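PDB 3FAW: reticulocyte binding protein from Streptococcus agalactiae COH1, which probably hydrolyses the alpha-1,6 linkages of pullulan and related alpha-glucans as a pullulanase anchored to the streptococcal cell wall. Local coordinates for residues Val38-Ala43 and Ala53-Leu58; Leu67-Val72 and Ser110-Asn115. One frame throughout, in Å; residues are numbered along the deposited sequence.

Contact 1. Residues Val38-Ala43 and Ala53-Leu58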
# COMPACT_ATOMS: atom_id res chain seq x y z
N VAL A 38 -31.99 -1.63 37.22
CA VAL A 38 -30.66 -1.02 37.24
C VAL A 38 -29.62 -2.06 37.65
O VAL A 38 -29.66 -2.58 38.76
CB VAL A 38 -30.60 0.18 38.21
CG1 VAL A 38 -29.19 0.75 38.29
CG2 VAL A 38 -31.60 1.25 37.79
N GLN A 39 -28.70 -2.37 36.73
CA GLN A 39 -27.64 -3.35 36.98
C GLN A 39 -26.31 -2.90 36.36
O GLN A 39 -26.28 -2.41 35.23
CB GLN A 39 -28.02 -4.72 36.42
CG GLN A 39 -29.29 -5.32 37.03
CD GLN A 39 -29.61 -6.70 36.48
OE1 GLN A 39 -28.96 -7.19 35.56
NE2 GLN A 39 -30.62 -7.34 37.06
N LEU A 40 -25.22 -3.10 37.10
CA LEU A 40 -23.87 -2.77 36.66
C LEU A 40 -23.38 -3.75 35.58
O LEU A 40 -23.51 -4.96 35.75
CB LEU A 40 -22.92 -2.79 37.87
CG LEU A 40 -21.45 -2.37 37.70
CD1 LEU A 40 -21.33 -0.89 37.33
CD2 LEU A 40 -20.69 -2.66 38.99
N LYS A 41 -22.81 -3.22 34.50
CA LYS A 41 -22.35 -4.02 33.36
C LYS A 41 -20.83 -4.14 33.31
O LYS A 41 -20.27 -5.24 33.23
CB LYS A 41 -22.85 -3.42 32.04
CG LYS A 41 -24.36 -3.48 31.86
CD LYS A 41 -24.80 -2.77 30.57
CE LYS A 41 -24.58 -3.63 29.33
NZ LYS A 41 -25.59 -4.73 29.22
N ASP A 42 -20.16 -2.99 33.34
CA ASP A 42 -18.70 -2.93 33.28
C ASP A 42 -18.19 -1.59 33.81
O ASP A 42 -18.98 -0.74 34.23
CB ASP A 42 -18.21 -3.17 31.84
CG ASP A 42 -18.82 -2.19 30.85
OD1 ASP A 42 -18.37 -1.02 30.81
OD2 ASP A 42 -19.73 -2.60 30.09
N ALA A 43 -16.87 -1.42 33.81
CA ALA A 43 -16.26 -0.19 34.30
C ALA A 43 -14.86 0.00 33.74
O ALA A 43 -14.14 -0.97 33.49
CB ALA A 43 -16.22 -0.19 35.82
N ALA A 53 -18.57 3.78 35.04
CA ALA A 53 -19.25 2.50 35.19
C ALA A 53 -20.49 2.47 34.31
O ALA A 53 -21.35 3.36 34.42
CB ALA A 53 -19.65 2.27 36.65
N SER A 54 -20.59 1.47 33.45
CA SER A 54 -21.73 1.34 32.55
C SER A 54 -22.84 0.50 33.18
O SER A 54 -22.58 -0.54 33.78
CB SER A 54 -21.29 0.73 31.22
OG SER A 54 -22.35 0.76 30.29
N PHE A 55 -24.07 0.97 33.04
CA PHE A 55 -25.24 0.28 33.58
C PHE A 55 -26.21 -0.09 32.46
O PHE A 55 -26.13 0.45 31.35
CB PHE A 55 -25.96 1.18 34.60
CG PHE A 55 -25.26 1.27 35.93
CD1 PHE A 55 -25.79 0.63 37.05
CD2 PHE A 55 -24.07 1.98 36.07
CE1 PHE A 55 -25.14 0.71 38.28
CE2 PHE A 55 -23.42 2.06 37.29
CZ PHE A 55 -23.96 1.42 38.40
N THR A 56 -27.11 -1.02 32.75
CA THR A 56 -28.23 -1.32 31.85
C THR A 56 -29.07 -0.06 31.64
O THR A 56 -29.42 0.28 30.51
CB THR A 56 -29.14 -2.44 32.42
OG1 THR A 56 -29.49 -2.11 33.78
CG2 THR A 56 -28.43 -3.79 32.40
N THR A 57 -29.37 0.63 32.74
CA THR A 57 -30.08 1.91 32.70
C THR A 57 -29.94 2.66 34.02
O THR A 57 -29.71 2.05 35.07
CB THR A 57 -31.59 1.71 32.39
OG1 THR A 57 -32.27 2.97 32.51
CG2 THR A 57 -32.22 0.70 33.35
N LEU A 58 -30.06 3.99 33.96
CA LEU A 58 -30.07 4.84 35.16
C LEU A 58 -31.42 5.51 35.42
O LEU A 58 -31.54 6.34 36.33
CB LEU A 58 -28.95 5.89 35.08
CG LEU A 58 -27.52 5.36 35.10
CD1 LEU A 58 -26.53 6.48 34.83
CD2 LEU A 58 -27.20 4.67 36.42

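Contact 2. Residues Leu67-Val72 and Ser110-Asn115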
# COMPACT_ATOMS: atom_id res chain seq x y z
N LEU A 67 -25.74 6.15 45.82
CA LEU A 67 -24.59 6.30 46.74
C LEU A 67 -24.82 5.79 48.18
O LEU A 67 -23.87 5.71 48.95
CB LEU A 67 -24.36 7.81 47.01
CG LEU A 67 -23.41 8.69 46.22
CD1 LEU A 67 -23.68 10.16 46.56
CD2 LEU A 67 -21.96 8.33 46.53
N LYS A 68 -26.03 5.34 48.51
CA LYS A 68 -26.25 3.95 49.05
C LYS A 68 -25.54 2.68 48.55
O LYS A 68 -24.63 2.18 49.23
CB LYS A 68 -27.76 3.70 49.26
CG LYS A 68 -28.58 4.98 49.59
CD LYS A 68 -29.48 4.85 50.81
CE LYS A 68 -30.48 6.01 50.90
NZ LYS A 68 -31.67 5.80 50.03
N GLU A 69 -25.96 2.15 47.42
CA GLU A 69 -25.61 0.78 47.05
C GLU A 69 -24.21 0.61 46.45
O GLU A 69 -23.58 -0.44 46.60
CB GLU A 69 -26.66 0.24 46.08
CG GLU A 69 -26.48 -1.21 45.67
CD GLU A 69 -26.56 -2.18 46.84
OE1 GLU A 69 -27.30 -1.90 47.80
OE2 GLU A 69 -25.88 -3.23 46.78
N LEU A 70 -23.72 1.65 45.77
CA LEU A 70 -22.44 1.59 45.06
C LEU A 70 -21.25 1.56 46.01
O LEU A 70 -21.14 2.41 46.90
CB LEU A 70 -22.32 2.78 44.11
CG LEU A 70 -21.22 2.72 43.04
CD1 LEU A 70 -21.59 1.71 41.95
CD2 LEU A 70 -20.99 4.10 42.45
N LYS A 71 -20.35 0.59 45.82
CA LYS A 71 -19.12 0.50 46.60
C LYS A 71 -17.93 0.15 45.71
O LYS A 71 -18.05 -0.62 44.75
CB LYS A 71 -19.26 -0.53 47.72
CG LYS A 71 -20.19 -0.09 48.84
CD LYS A 71 -20.27 -1.11 49.96
CE LYS A 71 -21.31 -0.71 51.00
NZ LYS A 71 -21.51 -1.77 52.03
N VAL A 72 -16.77 0.73 46.04
CA VAL A 72 -15.53 0.52 45.30
C VAL A 72 -14.46 -0.02 46.24
O VAL A 72 -14.29 0.49 47.35
CB VAL A 72 -15.01 1.84 44.70
CG1 VAL A 72 -13.71 1.61 43.94
CG2 VAL A 72 -16.06 2.47 43.80
N SER A 110 -18.92 -2.55 42.67
CA SER A 110 -20.02 -3.45 43.02
C SER A 110 -21.34 -2.72 43.23
O SER A 110 -21.39 -1.59 43.71
CB SER A 110 -19.68 -4.27 44.26
OG SER A 110 -19.48 -3.45 45.40
N TYR A 111 -22.42 -3.41 42.85
CA TYR A 111 -23.77 -2.86 42.91
C TYR A 111 -24.76 -4.02 42.84
O TYR A 111 -24.82 -4.72 41.82
CB TYR A 111 -24.00 -1.91 41.74
CG TYR A 111 -25.23 -1.04 41.89
CD1 TYR A 111 -25.15 0.20 42.50
CD2 TYR A 111 -26.47 -1.47 41.43
CE1 TYR A 111 -26.26 1.00 42.65
CE2 TYR A 111 -27.60 -0.67 41.58
CZ TYR A 111 -27.49 0.57 42.19
OH TYR A 111 -28.60 1.37 42.34
N ASN A 112 -25.52 -4.24 43.91
CA ASN A 112 -26.61 -5.24 43.91
C ASN A 112 -26.22 -6.66 43.49
O ASN A 112 -26.99 -7.34 42.80
CB ASN A 112 -27.74 -4.77 42.99
CG ASN A 112 -28.68 -3.80 43.66
OD1 ASN A 112 -28.39 -2.61 43.78
ND2 ASN A 112 -29.84 -4.30 44.10
N GLY A 113 -25.03 -7.13 43.87
CA GLY A 113 -24.60 -8.49 43.53
C GLY A 113 -23.70 -8.63 42.31
O GLY A 113 -22.94 -9.59 42.23
N ASN A 114 -23.78 -7.69 41.37
CA ASN A 114 -22.80 -7.62 40.28
C ASN A 114 -21.50 -7.02 40.78
O ASN A 114 -21.51 -5.95 41.39
CB ASN A 114 -23.32 -6.78 39.10
CG ASN A 114 -24.33 -7.52 38.25
OD1 ASN A 114 -24.99 -8.45 38.71
ND2 ASN A 114 -24.47 -7.10 37.00
N ASN A 115 -20.40 -7.72 40.54
CA ASN A 115 -19.06 -7.20 40.80
C ASN A 115 -18.27 -7.22 39.51
O ASN A 115 -18.18 -8.27 38.86
CB ASN A 115 -18.35 -8.05 41.85
CG ASN A 115 -19.00 -7.96 43.22
OD1 ASN A 115 -20.12 -8.43 43.42
ND2 ASN A 115 -18.29 -7.37 44.17

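Contact 1. Residues Val38-Ala43 and Ala53-Leu58
V38, S54 and T56 have the most surface buried where 38-43 runs antiparallel to 53-58. Both methyls of V38 rest near T57 O, CG2 closest at 3.4 Å, and CG1 alone, anti to the backbone N (chi1 177°), reaches F55 CD1 at 3.6 Å. T56 grips Q39 twice. Its backbone N donates to Q39 O at 3.0 Å, almost straight (163°), and its OG1 accepts from Q39 N at 3.1 Å while bonding to Q37 O, so this hydroxyl joins two backbone groups of the loop leading into strand 40-47. S54 is the single residue that K41 and D42 both face, a classic beta bulge. Its O takes a strong bond from K41 N (2.8 Å) and a weak one from D42 N (3.5 Å), and K41 has the helical psi of -53° expected at the first bulge position. S54 N answers D42 O at 2.8 Å, and S54 CB packs against D42 OD1, whose polar partner is Q44. L40 CD1 sits over a face of the F55 ring, 4.0 Å from its centroid, a CH-pi contact.

The two strands form a beta hairpin. On one flank, A43 pairs through its backbone with R119 of strand 114-120; on the other, A53 and F55 bond to L94 and S92, at and just before strand 93-98. L40, A43 and F55 face inward onto I109, Y111, V116 and L94.

Contact 2. Residues Leu67-Val72 and Ser110-Asn115
E69 lays its aliphatic stem on the ring of Y111 and sends its carboxylate onward to N112. CG stands over the middle of the ring face, 3.8 Å from the centroid, a CH-pi contact. Two torsions make this double use possible: chi1 of -176° carries CG away from the backbone N and out over the tyrosine, and the bend at chi2 (62°) swings the carboxylate to the start of the turn. There OE2 accepts from N112 N at 3.1 Å, on its anti side and moderately out of the carboxylate plane. The side chains of E69 and N112 cross at about a right angle.

L70 meets Y111 at the CD1 rim, displaced to the side of the ring plane away from E69: its CD1 is 3.9 Å from Y111 CD1, and these side chains too cross roughly perpendicularly. Next along, K71 and S110 form an antiparallel hydrogen-bonded pair, with K71 N to S110 O at 3.2 Å and S110 N to K71 O at 3.0 Å. S110 adds a third bond. With chi1 at 62°, OG is tucked between the backbone N and the carbonyl carbon, which brings it within 3.2 Å of K71 O, approaching from above the carbonyl plane. That oxygen is therefore held by two donors of one residue.

N112 and G113 are the central residues of a type I' turn from Y111 to N114, both with positive phi, that links strands 108-111 and 114-120. The chemistry implies that a single backbone bridge is reinforced by side chains: E69 pins the hairpin turn through N112 N while its methylenes cover one face of the Y111 ring, and a negative charge on its carboxylate would probably strengthen that hold.

In the fold
Both contacts belong to one seven-stranded mixed sheet near the N-terminus of the model, probably the N2 domain, and their centres lie about 10 Å apart. Contact 1 is partly buried and joins sequence neighbours in a hairpin; contact 2, at the surface, brings together segments separated by 37 residues. Backbone bonding with a bulge dominates the first, whereas the second has one bridge and depends more on a charged side chain. They meet directly: N114 ND2 probably bonds to L40 O at 2.7 Å, and the F55 and Y111 rings pack edge-to-face, connecting the apolar side of contact 1 to the tyrosine beneath E69.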